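Local structure of GTP-binding protein (Pyrococcus horikoshii, 1WXQ) at residues G4-P9 with S103-V108; D126-I131 with R237-R242; P216-A221 with F314-L319. The protein probably binds GTP and may hydrolyse nucleoside triphosphates, although its cellular role is unknown. All coordinates share one frame; numbering follows the deposited sequence.

Three contacts illustrate how a P-loop GTPase core is built outward from its central, mostly parallel sheet. Contact 1 pairs strands 2-7 and 104-110 inside the sheet; contact 2 joins helices 127-147 and 229-241 on one face; contact 3 sets the end of helix 305-316 against strand 217-222 on the other. The centre of contact 2 lies about 15 Å from those of contacts 1 and 3, which are about 11 Å apart. Contact 1 closes along the chain before the others open, whereas contacts 2 and 3 interleave. Backbone bonding between L105, H107 and V218 links contacts 1 and 3, and K8 bridges to D130 of contact 2, so strand pairing and the helices on both faces form one unit.

Contact 1 (G4-P9 with S103-V108); sequences GVVGKP and SALIHV
G4 and V6 exchange backbone hydrogen bonds with A104, I106 and V108 along a parallel strand pair whose segment axes come within 4.7 Å at 31°. The G4 end is the tight part: G4 N donates to A104 O at 2.9 Å, and I106 N returns the bond to G4 O, also at 2.9 Å. Side chains alternate between the two faces. On one, V5 CG1 rests 4.0 Å from V108 CG2; on the other, V6 CG1 approaches L105 CD2 while its CG2 meets the H107 ring. The imidazole swings back over the pairing because CG of H107 lies anti to the backbone N (chi1 -173°), so that ND1 adds a weak, bent bond of 3.3 Å to V6 O, a carbonyl already taken by V108 N. Beyond V6 the join loosens, and past G7 a water spans the gap between K8 N (3.2 Å) and V108 O (3.1 Å). There the lysine side chain leads away from strand 104-110 to a salt bridge with D130. Strand 2-7 leads into a probable P-loop (Walker A) that starts at G7 and is followed by helix 13-21, the strand-loop-helix order of P-loop GTPases.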
# COMPACT_ATOMS: atom_id res chain seq x y z
N GLY A 4 -2.96 6.04 -1.26
CA GLY A 4 -3.19 7.47 -1.17
C GLY A 4 -1.91 8.21 -0.81
O GLY A 4 -1.15 7.73 0.05
N VAL A 5 -1.66 9.35 -1.46
CA VAL A 5 -0.47 10.16 -1.21
C VAL A 5 -0.86 11.45 -0.51
O VAL A 5 -1.60 12.27 -1.06
CB VAL A 5 0.25 10.51 -2.52
CG1 VAL A 5 1.50 11.29 -2.23
CG2 VAL A 5 0.57 9.24 -3.29
N VAL A 6 -0.34 11.63 0.71
CA VAL A 6 -0.67 12.79 1.51
C VAL A 6 0.56 13.54 1.96
O VAL A 6 1.67 13.00 1.91
CB VAL A 6 -1.44 12.37 2.79
CG1 VAL A 6 -2.67 11.57 2.43
CG2 VAL A 6 -0.53 11.54 3.69
N GLY A 7 0.36 14.77 2.43
CA GLY A 7 1.48 15.58 2.90
C GLY A 7 1.12 17.06 3.02
O GLY A 7 0.08 17.49 2.56
N LYS A 8 1.98 17.85 3.66
CA LYS A 8 1.71 19.27 3.77
C LYS A 8 2.12 19.87 2.42
O LYS A 8 2.69 19.17 1.58
CB LYS A 8 2.50 19.87 4.92
CG LYS A 8 4.00 19.64 4.86
CD LYS A 8 4.68 20.26 6.09
CE LYS A 8 6.21 20.09 6.08
NZ LYS A 8 6.87 20.82 7.22
N PRO A 9 1.83 21.16 2.18
CA PRO A 9 2.23 21.73 0.88
C PRO A 9 3.72 22.12 0.85
O PRO A 9 4.33 22.37 1.89
CB PRO A 9 1.23 22.86 0.70
CG PRO A 9 1.11 23.38 2.09
CD PRO A 9 0.99 22.11 2.93
N SER A 103 -5.85 1.74 0.98
CA SER A 103 -5.37 0.54 1.64
C SER A 103 -4.07 0.93 2.34
O SER A 103 -3.62 0.27 3.28
CB SER A 103 -5.07 -0.56 0.62
OG SER A 103 -6.24 -0.99 -0.02
N ALA A 104 -3.43 1.99 1.86
CA ALA A 104 -2.20 2.43 2.48
C ALA A 104 -1.93 3.84 2.05
O ALA A 104 -2.48 4.31 1.06
CB ALA A 104 -1.02 1.54 2.09
N LEU A 105 -1.07 4.51 2.80
CA LEU A 105 -0.74 5.88 2.47
C LEU A 105 0.77 6.07 2.40
O LEU A 105 1.52 5.47 3.16
CB LEU A 105 -1.27 6.81 3.54
CG LEU A 105 -2.71 6.75 4.00
CD1 LEU A 105 -2.80 7.47 5.36
CD2 LEU A 105 -3.60 7.39 2.97
N ILE A 106 1.19 6.93 1.48
CA ILE A 106 2.58 7.29 1.36
C ILE A 106 2.64 8.73 1.88
O ILE A 106 2.18 9.67 1.21
CB ILE A 106 3.05 7.29 -0.09
CG1 ILE A 106 3.04 5.86 -0.63
CG2 ILE A 106 4.46 7.89 -0.19
CD1 ILE A 106 3.40 5.78 -2.10
N HIS A 107 3.16 8.92 3.09
CA HIS A 107 3.23 10.26 3.63
C HIS A 107 4.56 10.96 3.30
O HIS A 107 5.60 10.65 3.88
CB HIS A 107 3.02 10.25 5.15
CG HIS A 107 2.92 11.62 5.74
ND1 HIS A 107 2.97 12.76 4.97
CD2 HIS A 107 2.76 12.02 7.02
CE1 HIS A 107 2.85 13.82 5.75
NE2 HIS A 107 2.72 13.41 6.99
N VAL A 108 4.49 11.91 2.37
CA VAL A 108 5.64 12.69 1.92
C VAL A 108 5.97 13.83 2.88
O VAL A 108 5.13 14.65 3.19
CB VAL A 108 5.37 13.28 0.54
CG1 VAL A 108 6.58 14.01 0.04
CG2 VAL A 108 4.95 12.18 -0.40
O HOH W 1 4.32 16.65 5.44

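Contact 2 (D126-I131 with R237-R242)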
# COMPACT_ATOMS: atom_id res chain seq x y z
N ASP A 126 11.30 19.69 12.58
CA ASP A 126 11.41 18.24 12.58
C ASP A 126 10.24 17.58 11.86
O ASP A 126 9.09 17.73 12.26
CB ASP A 126 11.49 17.76 14.03
CG ASP A 126 12.26 16.46 14.18
OD1 ASP A 126 12.62 15.86 13.14
OD2 ASP A 126 12.51 16.05 15.33
N PRO A 127 10.52 16.84 10.77
CA PRO A 127 9.48 16.16 10.00
C PRO A 127 8.70 15.20 10.89
O PRO A 127 7.49 15.00 10.71
CB PRO A 127 10.29 15.42 8.93
CG PRO A 127 11.44 16.32 8.72
CD PRO A 127 11.83 16.66 10.13
N VAL A 128 9.42 14.60 11.84
CA VAL A 128 8.85 13.67 12.79
C VAL A 128 7.63 14.20 13.55
O VAL A 128 6.89 13.46 14.19
CB VAL A 128 9.85 13.39 13.95
CG1 VAL A 128 9.14 12.65 15.07
CG2 VAL A 128 11.05 12.59 13.43
N GLU A 129 7.45 15.52 13.39
CA GLU A 129 6.34 16.14 14.10
C GLU A 129 5.13 16.25 13.14
O GLU A 129 3.98 16.28 13.58
CB GLU A 129 6.68 17.57 14.65
CG GLU A 129 7.85 17.58 15.63
CD GLU A 129 7.48 17.12 17.04
OE1 GLU A 129 6.69 17.84 17.70
OE2 GLU A 129 7.98 16.06 17.48
N ASP A 130 5.39 16.30 11.84
CA ASP A 130 4.31 16.36 10.86
C ASP A 130 3.77 14.96 10.71
O ASP A 130 2.63 14.77 10.31
CB ASP A 130 4.81 16.81 9.48
CG ASP A 130 5.20 18.27 9.43
OD1 ASP A 130 4.34 19.14 9.71
OD2 ASP A 130 6.37 18.57 9.10
N ILE A 131 4.61 13.98 11.01
CA ILE A 131 4.21 12.58 10.90
C ILE A 131 3.19 12.33 11.98
O ILE A 131 2.13 11.75 11.74
CB ILE A 131 5.41 11.64 11.11
CG1 ILE A 131 6.47 11.92 10.04
CG2 ILE A 131 4.98 10.19 11.02
CD1 ILE A 131 7.65 10.98 10.11
N ARG A 237 15.77 6.49 11.66
CA ARG A 237 15.94 5.84 12.96
C ARG A 237 14.80 6.09 13.93
O ARG A 237 14.23 5.15 14.48
CB ARG A 237 17.25 6.29 13.61
CG ARG A 237 18.49 5.68 13.01
CD ARG A 237 18.75 4.27 13.51
NE ARG A 237 20.14 3.90 13.26
CZ ARG A 237 20.60 3.46 12.09
NH1 ARG A 237 19.77 3.31 11.06
NH2 ARG A 237 21.89 3.19 11.94
N GLU A 238 14.49 7.36 14.15
CA GLU A 238 13.44 7.74 15.08
C GLU A 238 12.11 7.08 14.72
O GLU A 238 11.49 6.42 15.55
CB GLU A 238 13.31 9.27 15.09
CG GLU A 238 12.56 9.86 16.26
CD GLU A 238 12.44 11.39 16.17
OE1 GLU A 238 13.44 12.06 15.81
OE2 GLU A 238 11.34 11.92 16.45
N GLU A 239 11.69 7.25 13.47
CA GLU A 239 10.43 6.70 13.02
C GLU A 239 10.36 5.18 12.81
O GLU A 239 9.29 4.60 12.95
CB GLU A 239 9.99 7.41 11.73
CG GLU A 239 9.52 8.84 11.97
CD GLU A 239 8.50 8.94 13.10
OE1 GLU A 239 7.65 8.03 13.22
OE2 GLU A 239 8.55 9.93 13.87
N GLU A 240 11.47 4.53 12.49
CA GLU A 240 11.40 3.09 12.28
C GLU A 240 11.20 2.38 13.62
O GLU A 240 10.84 1.20 13.66
CB GLU A 240 12.64 2.57 11.54
CG GLU A 240 12.77 3.14 10.10
CD GLU A 240 13.34 2.12 9.09
OE1 GLU A 240 14.34 1.44 9.41
OE2 GLU A 240 12.81 2.02 7.96
N LYS A 241 11.42 3.10 14.71
CA LYS A 241 11.19 2.51 16.02
C LYS A 241 9.69 2.60 16.31
O LYS A 241 9.14 1.79 17.05
CB LYS A 241 11.96 3.26 17.10
CG LYS A 241 13.40 2.84 17.26
CD LYS A 241 13.92 3.26 18.61
CE LYS A 241 15.28 2.65 18.92
NZ LYS A 241 15.65 2.86 20.34
N ARG A 242 9.04 3.60 15.71
CA ARG A 242 7.60 3.82 15.89
C ARG A 242 6.72 3.01 14.95
O ARG A 242 5.51 3.23 14.90
CB ARG A 242 7.26 5.30 15.72
CG ARG A 242 7.96 6.20 16.71
CD ARG A 242 7.56 7.67 16.55
NE ARG A 242 6.18 7.93 16.95
CZ ARG A 242 5.16 8.06 16.11
NH1 ARG A 242 5.36 7.95 14.80
NH2 ARG A 242 3.94 8.31 16.58
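E238 reaches across to V128 head on, its chain extended and CG anti to the backbone N (chi1 -163°), which carries the carboxylate over the branched end of the valine, where it packs against both methyls. Its OE1 also faces a like charge, D126 OD2, at 4.1 Å, with the two carboxylate planes turned 73° apart; such a pairing would probably favour proton uptake by one of them or screening by solvent. One residue on, E239 takes a different course: with CG anti to the carbonyl carbon (chi1 -72°), that atom sits 3.4 Å from I131 CD1, and a bend at chi2 then turns the carboxylate so that OE2 faces CG1 of V128. The pair belongs to the Ras-like GTPase arrangement, in which helices 127-147 and 229-241 lie side by side on one face of the central sheet, here with segment axes 10.9 Å apart. L235, from the preceding turn of helix 229-241, also packs against P127, V128 and I131. After the helix, R242 folds back so that NH1 gives a 2.8 Å salt-bridge hydrogen bond to the syn lone pair of E239 OE1, which lies at the edge of the guanidinium, nearly in its plane. NH2 reaches across to E135 of helix 127-147, and NH1 passes 4.4 Å from I131 CG2.

Contact 3 (P216-A221 with F314-L319)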
# COMPACT_ATOMS: atom_id res chain seq x y z
N PRO A 216 -2.26 1.96 7.09
CA PRO A 216 -0.82 1.84 7.29
C PRO A 216 -0.13 2.74 6.29
O PRO A 216 -0.64 2.97 5.19
CB PRO A 216 -0.56 0.37 7.00
CG PRO A 216 -1.52 0.10 5.89
CD PRO A 216 -2.78 0.79 6.37
N MSE A 217 1.02 3.27 6.66
CA MSE A 217 1.69 4.15 5.72
C MSE A 217 3.18 4.02 5.63
O MSE A 217 3.84 3.42 6.48
CB MSE A 217 1.31 5.60 5.99
CG MSE A 217 1.20 6.03 7.45
SE MSE A 217 0.56 7.88 7.52
CE MSE A 217 -0.83 7.65 8.85
N VAL A 218 3.71 4.54 4.53
CA VAL A 218 5.14 4.56 4.32
C VAL A 218 5.47 6.04 4.20
O VAL A 218 4.74 6.81 3.58
CB VAL A 218 5.55 3.82 3.04
CG1 VAL A 218 7.03 4.09 2.74
CG2 VAL A 218 5.34 2.33 3.23
N ILE A 219 6.58 6.42 4.81
CA ILE A 219 6.99 7.80 4.80
C ILE A 219 8.07 8.09 3.75
O ILE A 219 9.12 7.46 3.73
CB ILE A 219 7.48 8.19 6.20
CG1 ILE A 219 6.41 7.78 7.22
CG2 ILE A 219 7.77 9.69 6.27
CD1 ILE A 219 6.79 8.01 8.65
N ALA A 220 7.79 9.03 2.88
CA ALA A 220 8.75 9.42 1.86
C ALA A 220 9.43 10.68 2.36
O ALA A 220 8.82 11.75 2.39
CB ALA A 220 8.04 9.69 0.54
N ALA A 221 10.69 10.55 2.78
CA ALA A 221 11.46 11.70 3.26
C ALA A 221 11.96 12.36 1.98
O ALA A 221 13.06 12.09 1.52
CB ALA A 221 12.63 11.24 4.12
N PHE A 314 4.43 -4.68 -1.55
CA PHE A 314 5.04 -5.94 -1.11
C PHE A 314 5.28 -6.11 0.39
O PHE A 314 5.26 -7.22 0.91
CB PHE A 314 6.39 -6.12 -1.82
CG PHE A 314 6.30 -6.07 -3.31
CD1 PHE A 314 5.35 -6.85 -4.00
CD2 PHE A 314 7.17 -5.27 -4.04
CE1 PHE A 314 5.28 -6.82 -5.40
CE2 PHE A 314 7.11 -5.22 -5.44
CZ PHE A 314 6.16 -6.01 -6.13
N ASP A 315 5.51 -5.01 1.10
CA ASP A 315 5.79 -5.08 2.52
C ASP A 315 4.61 -4.70 3.40
O ASP A 315 4.07 -5.54 4.12
CB ASP A 315 6.98 -4.19 2.86
CG ASP A 315 7.55 -4.49 4.20
OD1 ASP A 315 6.76 -4.83 5.11
OD2 ASP A 315 8.79 -4.39 4.35
N LEU A 316 4.23 -3.42 3.36
CA LEU A 316 3.10 -2.97 4.18
C LEU A 316 1.92 -3.90 3.99
O LEU A 316 1.52 -4.60 4.90
CB LEU A 316 2.65 -1.57 3.76
CG LEU A 316 2.95 -0.29 4.52
CD1 LEU A 316 1.73 0.63 4.34
CD2 LEU A 316 3.21 -0.53 6.00
N LEU A 317 1.38 -3.90 2.78
CA LEU A 317 0.22 -4.72 2.48
C LEU A 317 0.57 -6.18 2.28
O LEU A 317 -0.32 -7.03 2.24
CB LEU A 317 -0.50 -4.14 1.25
CG LEU A 317 -0.79 -2.64 1.43
CD1 LEU A 317 -1.46 -2.08 0.20
CD2 LEU A 317 -1.65 -2.43 2.65
N LYS A 318 1.86 -6.48 2.15
CA LYS A 318 2.33 -7.84 1.97
C LYS A 318 1.69 -8.58 0.79
O LYS A 318 1.27 -9.73 0.91
CB LYS A 318 2.12 -8.65 3.25
CG LYS A 318 2.85 -8.09 4.47
CD LYS A 318 3.29 -9.21 5.41
CE LYS A 318 2.11 -10.04 5.92
NZ LYS A 318 2.55 -11.25 6.67
N LEU A 319 1.59 -7.90 -0.34
CA LEU A 319 1.02 -8.51 -1.53
C LEU A 319 2.14 -9.27 -2.25
O LEU A 319 3.32 -8.93 -2.12
CB LEU A 319 0.43 -7.44 -2.44
CG LEU A 319 -0.65 -6.59 -1.76
CD1 LEU A 319 -0.98 -5.38 -2.62
CD2 LEU A 319 -1.90 -7.43 -1.54
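L316 is the bump of this contact, and the hollow that receives it is formed by P216, the peptide link to M217, and V218. CD1 of the leucine goes deepest, lying 3.5 Å from P216 CB. The same methyl also lies against the backbone, 3.4 Å from P216 C, so the floor of the hollow is the main chain itself. Its far wall is V218, whose CG2 passes 3.8 Å from L316 CG as the two side chains slide past each other in opposite directions. CG2 is placed for this by lying anti to the carbonyl carbon, with CG1 anti to the backbone N (chi1 170°). Between them the selenomethionine M217 points the other way, as strand alternation requires, and offers L316 chiefly its backbone. L317 makes a second, shallower bump: its CD2 comes to 4.1 Å from P216 CG, the two side chains crossing at about a right angle, so the proline ring is touched by both leucines. The contact between the two segments is apolar, without a hydrogen bond across it. The last turn of helix 305-316 thus sits against the start of strand 217-222, with A104 of the adjoining strand 104-110 also touching L316 and P216, while M217 packs against L134 and I138 of helix 127-147 on the reverse face of the sheet.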